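Local atomic coordinates of phosphoglycerol transferase GacH (Streptococcus pyogenes MGAS5005, PDB entry 6DGM), a protein that probably transfers glycerol phosphate onto the rhamnose polysaccharide of the streptococcal cell wall, through a metal-binding domain related to sulfatases and lipoteichoic acid synthases. Residues 317-322 with 328-333; 338-343 with 353-358. All coordinates share one frame; numbering follows the deposited sequence.

Interactions 1 and 2 follow one another toward the end of this chain, the C-terminal, sulfatase-related part of a longer membrane protein. In interaction 1, helix 314-321 meets the start of helix 328-339; in interaction 2, the end of that same helix 328-339 and the loop after it meet helix 349-365. Their centres lie about 14 Å apart, on the same side of the chain's centre. Helix 328-339 is thus the middle of three consecutive helices and packs against both its neighbours, and between the two contacts Leu332 packs against Asp357 while Leu333 touches Leu358. The first contact lies near the calcium site, whereas the second is away from the annotated metal and ligand sites.

Interaction 1: 317-322 with 328-333; sequences ALFEHT and PYYALL
Phe319 and Tyr330 leave their helices with the same first torsion, CG anti to the carbonyl carbon (chi1 -84° in Phe319 and -70° in Tyr330), and these settings bring the two rings over one another. They form an offset stack, with ring centroids 4.8 Å apart and planes inclined by 26°. The overlap is partial: the CE1–CZ bond of Phe319 lies over the CD2–CE2 side of the Tyr330 ring, and Phe319 CZ comes within 3.9 Å of Tyr330 CD2. Phe319 CE1 sits 3.9 Å above the tyrosine plane, displaced toward the rim. The opposite face of Tyr330 is taken by its own neighbour, Tyr329, whose CD2 stands 4.0 Å above the ring centre, so that the Tyr330 ring lies between Phe319 of the preceding helix and Tyr329 of its own.

At the end of helix 314-321, Leu318 O accepts two bonds from Thr322, one from the backbone N and one from OG1 at 2.8 Å, reaching it from opposite faces of the carbonyl plane. Phe319 also touches Ser324 in the loop between the helices. No hydrogen bond crosses between the two segments; the buried contact rests on dispersion and ring stacking, which join the helices flanking the short loop that supplies Asp323, a calcium ligand together with Asp31, without a directional polar bond.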
loop_
_atom_site.group_PDB
_atom_site.type_symbol
_atom_site.label_atom_id
_atom_site.label_comp_id
_atom_site.label_asym_id
_atom_site.label_seq_id
_atom_site.Cartn_x
_atom_site.Cartn_y
_atom_site.Cartn_z
ATOM N N ALA A 317 -1.965 5.267 9.103
ATOM C CA ALA A 317 -0.647 5.862 9.259
ATOM C C ALA A 317 -0.531 7.163 8.486
ATOM O O ALA A 317 0.176 8.080 8.919
ATOM C CB ALA A 317 0.429 4.879 8.826
ATOM N N LEU A 318 -1.223 7.259 7.349
ATOM C CA LEU A 318 -1.215 8.487 6.559
ATOM C C LEU A 318 -1.909 9.615 7.307
ATOM O O LEU A 318 -1.425 10.755 7.330
ATOM C CB LEU A 318 -1.900 8.230 5.211
ATOM C CG LEU A 318 -2.303 9.455 4.388
ATOM C CD1 LEU A 318 -1.056 10.054 3.754
ATOM C CD2 LEU A 318 -3.338 9.122 3.340
ATOM N N PHE A 319 -3.069 9.327 7.895
ATOM C CA PHE A 319 -3.741 10.342 8.699
ATOM C C PHE A 319 -2.848 10.811 9.840
ATOM O O PHE A 319 -2.774 12.012 10.129
ATOM C CB PHE A 319 -5.053 9.797 9.260
ATOM C CG PHE A 319 -6.226 9.895 8.311
ATOM C CD1 PHE A 319 -6.385 8.991 7.275
ATOM C CD2 PHE A 319 -7.183 10.882 8.474
ATOM C CE1 PHE A 319 -7.478 9.081 6.416
ATOM C CE2 PHE A 319 -8.258 10.984 7.620
ATOM C CZ PHE A 319 -8.413 10.091 6.588
ATOM N N GLU A 320 -2.168 9.878 10.513
ATOM C CA GLU A 320 -1.301 10.275 11.618
ATOM C C GLU A 320 -0.131 11.114 11.116
ATOM O O GLU A 320 0.212 12.147 11.712
ATOM C CB GLU A 320 -0.789 9.042 12.355
ATOM C CG GLU A 320 0.026 9.389 13.580
ATOM C CD GLU A 320 0.756 8.204 14.147
ATOM O OE1 GLU A 320 1.310 7.396 13.352
ATOM O OE2 GLU A 320 0.776 8.079 15.381
ATOM N N HIS A 321 0.510 10.676 10.030
ATOM C CA HIS A 321 1.689 11.377 9.531
ATOM C C HIS A 321 1.347 12.805 9.130
ATOM O O HIS A 321 2.109 13.736 9.408
ATOM C CB HIS A 321 2.312 10.613 8.349
ATOM C CG HIS A 321 3.542 11.260 7.810
ATOM N ND1 HIS A 321 4.769 11.138 8.423
ATOM C CD2 HIS A 321 3.727 12.077 6.748
ATOM C CE1 HIS A 321 5.663 11.853 7.758
ATOM N NE2 HIS A 321 5.058 12.426 6.733
ATOM N N THR A 322 0.199 12.998 8.484
ATOM C CA THR A 322 -0.234 14.309 8.051
ATOM C C THR A 322 -1.030 15.067 9.110
ATOM O O THR A 322 -1.489 16.176 8.824
ATOM C CB THR A 322 -1.085 14.202 6.785
ATOM O OG1 THR A 322 -2.277 13.457 7.050
ATOM C CG2 THR A 322 -0.293 13.538 5.673
ATOM N N PRO A 328 -14.691 7.993 12.698
ATOM C CA PRO A 328 -14.707 6.857 13.632
ATOM C C PRO A 328 -14.059 5.611 13.054
ATOM O O PRO A 328 -13.290 4.933 13.750
ATOM C CB PRO A 328 -16.204 6.671 13.905
ATOM C CG PRO A 328 -16.789 8.093 13.753
ATOM C CD PRO A 328 -16.013 8.646 12.579
ATOM N N TYR A 329 -14.338 5.300 11.784
ATOM C CA TYR A 329 -13.668 4.189 11.108
ATOM C C TYR A 329 -12.147 4.311 11.199
ATOM O O TYR A 329 -11.467 3.364 11.588
ATOM C CB TYR A 329 -14.126 4.148 9.643
ATOM C CG TYR A 329 -13.579 3.004 8.790
ATOM C CD1 TYR A 329 -13.671 1.683 9.215
ATOM C CD2 TYR A 329 -13.018 3.246 7.538
ATOM C CE1 TYR A 329 -13.185 0.641 8.428
ATOM C CE2 TYR A 329 -12.540 2.210 6.736
ATOM C CZ TYR A 329 -12.628 0.918 7.188
ATOM O OH TYR A 329 -12.172 -0.113 6.398
ATOM N N TYR A 330 -11.593 5.482 10.859
ATOM C CA TYR A 330 -10.136 5.641 10.921
ATOM C C TYR A 330 -9.606 5.768 12.345
ATOM O O TYR A 330 -8.420 5.488 12.566
ATOM C CB TYR A 330 -9.644 6.766 9.982
ATOM C CG TYR A 330 -9.787 6.351 8.524
ATOM C CD1 TYR A 330 -9.165 5.210 8.045
ATOM C CD2 TYR A 330 -10.564 7.078 7.654
ATOM C CE1 TYR A 330 -9.326 4.805 6.725
ATOM C CE2 TYR A 330 -10.719 6.702 6.349
ATOM C CZ TYR A 330 -10.108 5.567 5.886
ATOM O OH TYR A 330 -10.291 5.215 4.572
ATOM N N ALA A 331 -10.456 6.128 13.319
ATOM C CA ALA A 331 -10.071 6.016 14.723
ATOM C C ALA A 331 -9.863 4.549 15.109
ATOM O O ALA A 331 -8.854 4.194 15.729
ATOM C CB ALA A 331 -11.130 6.668 15.623
ATOM N N LEU A 332 -10.812 3.683 14.754
ATOM C CA LEU A 332 -10.620 2.248 14.947
ATOM C C LEU A 332 -9.349 1.771 14.259
ATOM O O LEU A 332 -8.549 1.033 14.843
ATOM C CB LEU A 332 -11.825 1.484 14.407
ATOM C CG LEU A 332 -11.687 -0.029 14.209
ATOM C CD1 LEU A 332 -11.370 -0.735 15.504
ATOM C CD2 LEU A 332 -12.966 -0.563 13.599
ATOM N N LEU A 333 -9.145 2.187 13.011
ATOM C CA LEU A 333 -7.968 1.737 12.274
ATOM C C LEU A 333 -6.683 2.305 12.865
ATOM O O LEU A 333 -5.621 1.692 12.723
ATOM C CB LEU A 333 -8.108 2.073 10.792
ATOM C CG LEU A 333 -9.252 1.325 10.098
ATOM C CD1 LEU A 333 -9.565 1.935 8.751
ATOM C CD2 LEU A 333 -8.892 -0.144 9.951
#

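Interaction 2: 338-343 with 353-358; sequences NKASVD and AIQNDL
Among the C-terminal helices of this sulfatase-related domain, of the alkaline phosphatase clan, the end of helix 328-339 and the loop after it pack on helix 349-365, and a side-chain-to-backbone hydrogen bond completes the contact. Ala340, the first residue to leave helical backbone angles, directs its methyl group at helix 349-365, where CB lies 3.7 Å from Ile354 CG2 and equally close to Ile354 CB. The other branch of the isoleucine serves the preceding residue: CD1 approaches Lys339 CB at 3.6 Å, the two side chains crossing at about a right angle. Beyond CG the lysine chain runs extended; its aliphatic part joins the packing, with CD 4.1 Å from Ile354 CD1, while the charged end leads away to a salt bridge between NZ and Glu335. Ile354 also rests on Val336 of helix 328-339.

Gln355 adds the polar link. A bend at chi2 (-67°) turns its amide toward the loop, and NE2 donates to Ala340 O at 2.9 Å with an N-H...O angle of 159°. The other end of the same amide is held as well, because OE1 accepts from Asn104 ND2; together the two bonds should fix which way round the group lies. The carbonyl of Ala340 is thereby given a partner within a buried contact. The acceptor Ala340 O lies close to the amide plane of Gln355, whereas NE2 is tilted 26° from the plane of the Ala340 carbonyl.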
loop_
_atom_site.group_PDB
_atom_site.type_symbol
_atom_site.label_atom_id
_atom_site.label_comp_id
_atom_site.label_asym_id
_atom_site.label_seq_id
_atom_site.Cartn_x
_atom_site.Cartn_y
_atom_site.Cartn_z
ATOM N N ASN A 338 -1.773 1.010 15.993
ATOM C CA ASN A 338 -0.918 1.188 17.153
ATOM C C ASN A 338 -0.915 -0.000 18.098
ATOM O O ASN A 338 0.104 -0.249 18.753
ATOM C CB ASN A 338 -1.342 2.445 17.926
ATOM C CG ASN A 338 -0.938 3.723 17.211
ATOM O OD1 ASN A 338 0.117 3.780 16.577
ATOM N ND2 ASN A 338 -1.772 4.759 17.316
ATOM N N LYS A 339 -2.028 -0.725 18.215
ATOM C CA LYS A 339 -2.151 -1.701 19.286
ATOM C C LYS A 339 -2.548 -3.106 18.859
ATOM O O LYS A 339 -2.556 -3.999 19.718
ATOM C CB LYS A 339 -3.166 -1.225 20.334
ATOM C CG LYS A 339 -2.904 0.172 20.878
ATOM C CD LYS A 339 -4.018 0.603 21.814
ATOM C CE LYS A 339 -3.908 2.073 22.170
ATOM N NZ LYS A 339 -5.030 2.504 23.053
ATOM N N ALA A 340 -2.901 -3.340 17.595
ATOM C CA ALA A 340 -3.472 -4.639 17.268
ATOM C C ALA A 340 -3.076 -5.139 15.891
ATOM O O ALA A 340 -3.796 -5.959 15.308
ATOM C CB ALA A 340 -5.008 -4.605 17.424
ATOM N N SER A 341 -1.926 -4.712 15.366
ATOM C CA SER A 341 -1.566 -5.141 14.026
ATOM C C SER A 341 -0.482 -6.229 14.026
ATOM O O SER A 341 -0.232 -6.896 15.042
ATOM C CB SER A 341 -1.146 -3.925 13.189
ATOM O OG SER A 341 -1.049 -4.281 11.818
ATOM N N VAL A 342 0.167 -6.416 12.878
ATOM C CA VAL A 342 1.006 -7.588 12.646
ATOM C C VAL A 342 2.300 -7.591 13.436
ATOM O O VAL A 342 2.987 -8.622 13.469
ATOM C CB VAL A 342 1.302 -7.732 11.141
ATOM C CG1 VAL A 342 0.023 -7.954 10.373
ATOM C CG2 VAL A 342 2.031 -6.511 10.615
ATOM N N ASP A 343 2.658 -6.480 14.072
ATOM C CA ASP A 343 3.832 -6.443 14.933
ATOM C C ASP A 343 3.545 -6.926 16.347
ATOM O O ASP A 343 4.494 -7.081 17.132
ATOM C CB ASP A 343 4.354 -5.010 15.015
ATOM C CG ASP A 343 3.363 -4.079 15.676
ATOM O OD1 ASP A 343 2.203 -4.032 15.217
ATOM O OD2 ASP A 343 3.734 -3.433 16.670
ATOM N N ALA A 353 -9.166 -7.942 21.398
ATOM C CA ALA A 353 -10.324 -7.094 21.649
ATOM C C ALA A 353 -10.513 -6.099 20.519
ATOM O O ALA A 353 -11.617 -5.951 19.985
ATOM C CB ALA A 353 -10.171 -6.364 22.989
ATOM N N ILE A 354 -9.429 -5.435 20.112
ATOM C CA ILE A 354 -9.507 -4.479 19.017
ATOM C C ILE A 354 -9.821 -5.195 17.704
ATOM O O ILE A 354 -10.590 -4.690 16.876
ATOM C CB ILE A 354 -8.214 -3.647 18.963
ATOM C CG1 ILE A 354 -8.060 -2.804 20.236
ATOM C CG2 ILE A 354 -8.184 -2.768 17.704
ATOM C CD1 ILE A 354 -6.689 -2.168 20.372
ATOM N N GLN A 355 -9.240 -6.381 17.492
ATOM C CA GLN A 355 -9.541 -7.137 16.283
ATOM C C GLN A 355 -11.001 -7.556 16.240
ATOM O O GLN A 355 -11.583 -7.629 15.153
ATOM C CB GLN A 355 -8.610 -8.352 16.167
ATOM C CG GLN A 355 -7.227 -7.996 15.677
ATOM C CD GLN A 355 -7.209 -7.512 14.222
ATOM O OE1 GLN A 355 -8.080 -7.856 13.413
ATOM N NE2 GLN A 355 -6.212 -6.699 13.893
ATOM N N ASN A 356 -11.616 -7.821 17.404
ATOM C CA ASN A 356 -13.035 -8.143 17.401
ATOM C C ASN A 356 -13.849 -6.947 16.929
ATOM O O ASN A 356 -14.810 -7.107 16.167
ATOM C CB ASN A 356 -13.505 -8.628 18.763
ATOM C CG ASN A 356 -14.976 -8.959 18.764
ATOM O OD1 ASN A 356 -15.793 -8.141 19.159
ATOM N ND2 ASN A 356 -15.319 -10.158 18.307
ATOM N N ASP A 357 -13.481 -5.737 17.371
ATOM C CA ASP A 357 -14.120 -4.539 16.836
ATOM C C ASP A 357 -13.972 -4.497 15.318
ATOM O O ASP A 357 -14.947 -4.288 14.584
ATOM C CB ASP A 357 -13.488 -3.275 17.427
ATOM C CG ASP A 357 -13.778 -3.086 18.903
ATOM O OD1 ASP A 357 -14.743 -3.679 19.421
ATOM O OD2 ASP A 357 -13.026 -2.327 19.549
ATOM N N LEU A 358 -12.739 -4.682 14.831
ATOM C CA LEU A 358 -12.480 -4.617 13.395
ATOM C C LEU A 358 -13.225 -5.699 12.629
ATOM O O LEU A 358 -13.813 -5.420 11.577
ATOM C CB LEU A 358 -10.976 -4.695 13.141
ATOM C CG LEU A 358 -10.575 -4.695 11.671
ATOM C CD1 LEU A 358 -11.018 -3.420 10.988
ATOM C CD2 LEU A 358 -9.066 -4.885 11.516
#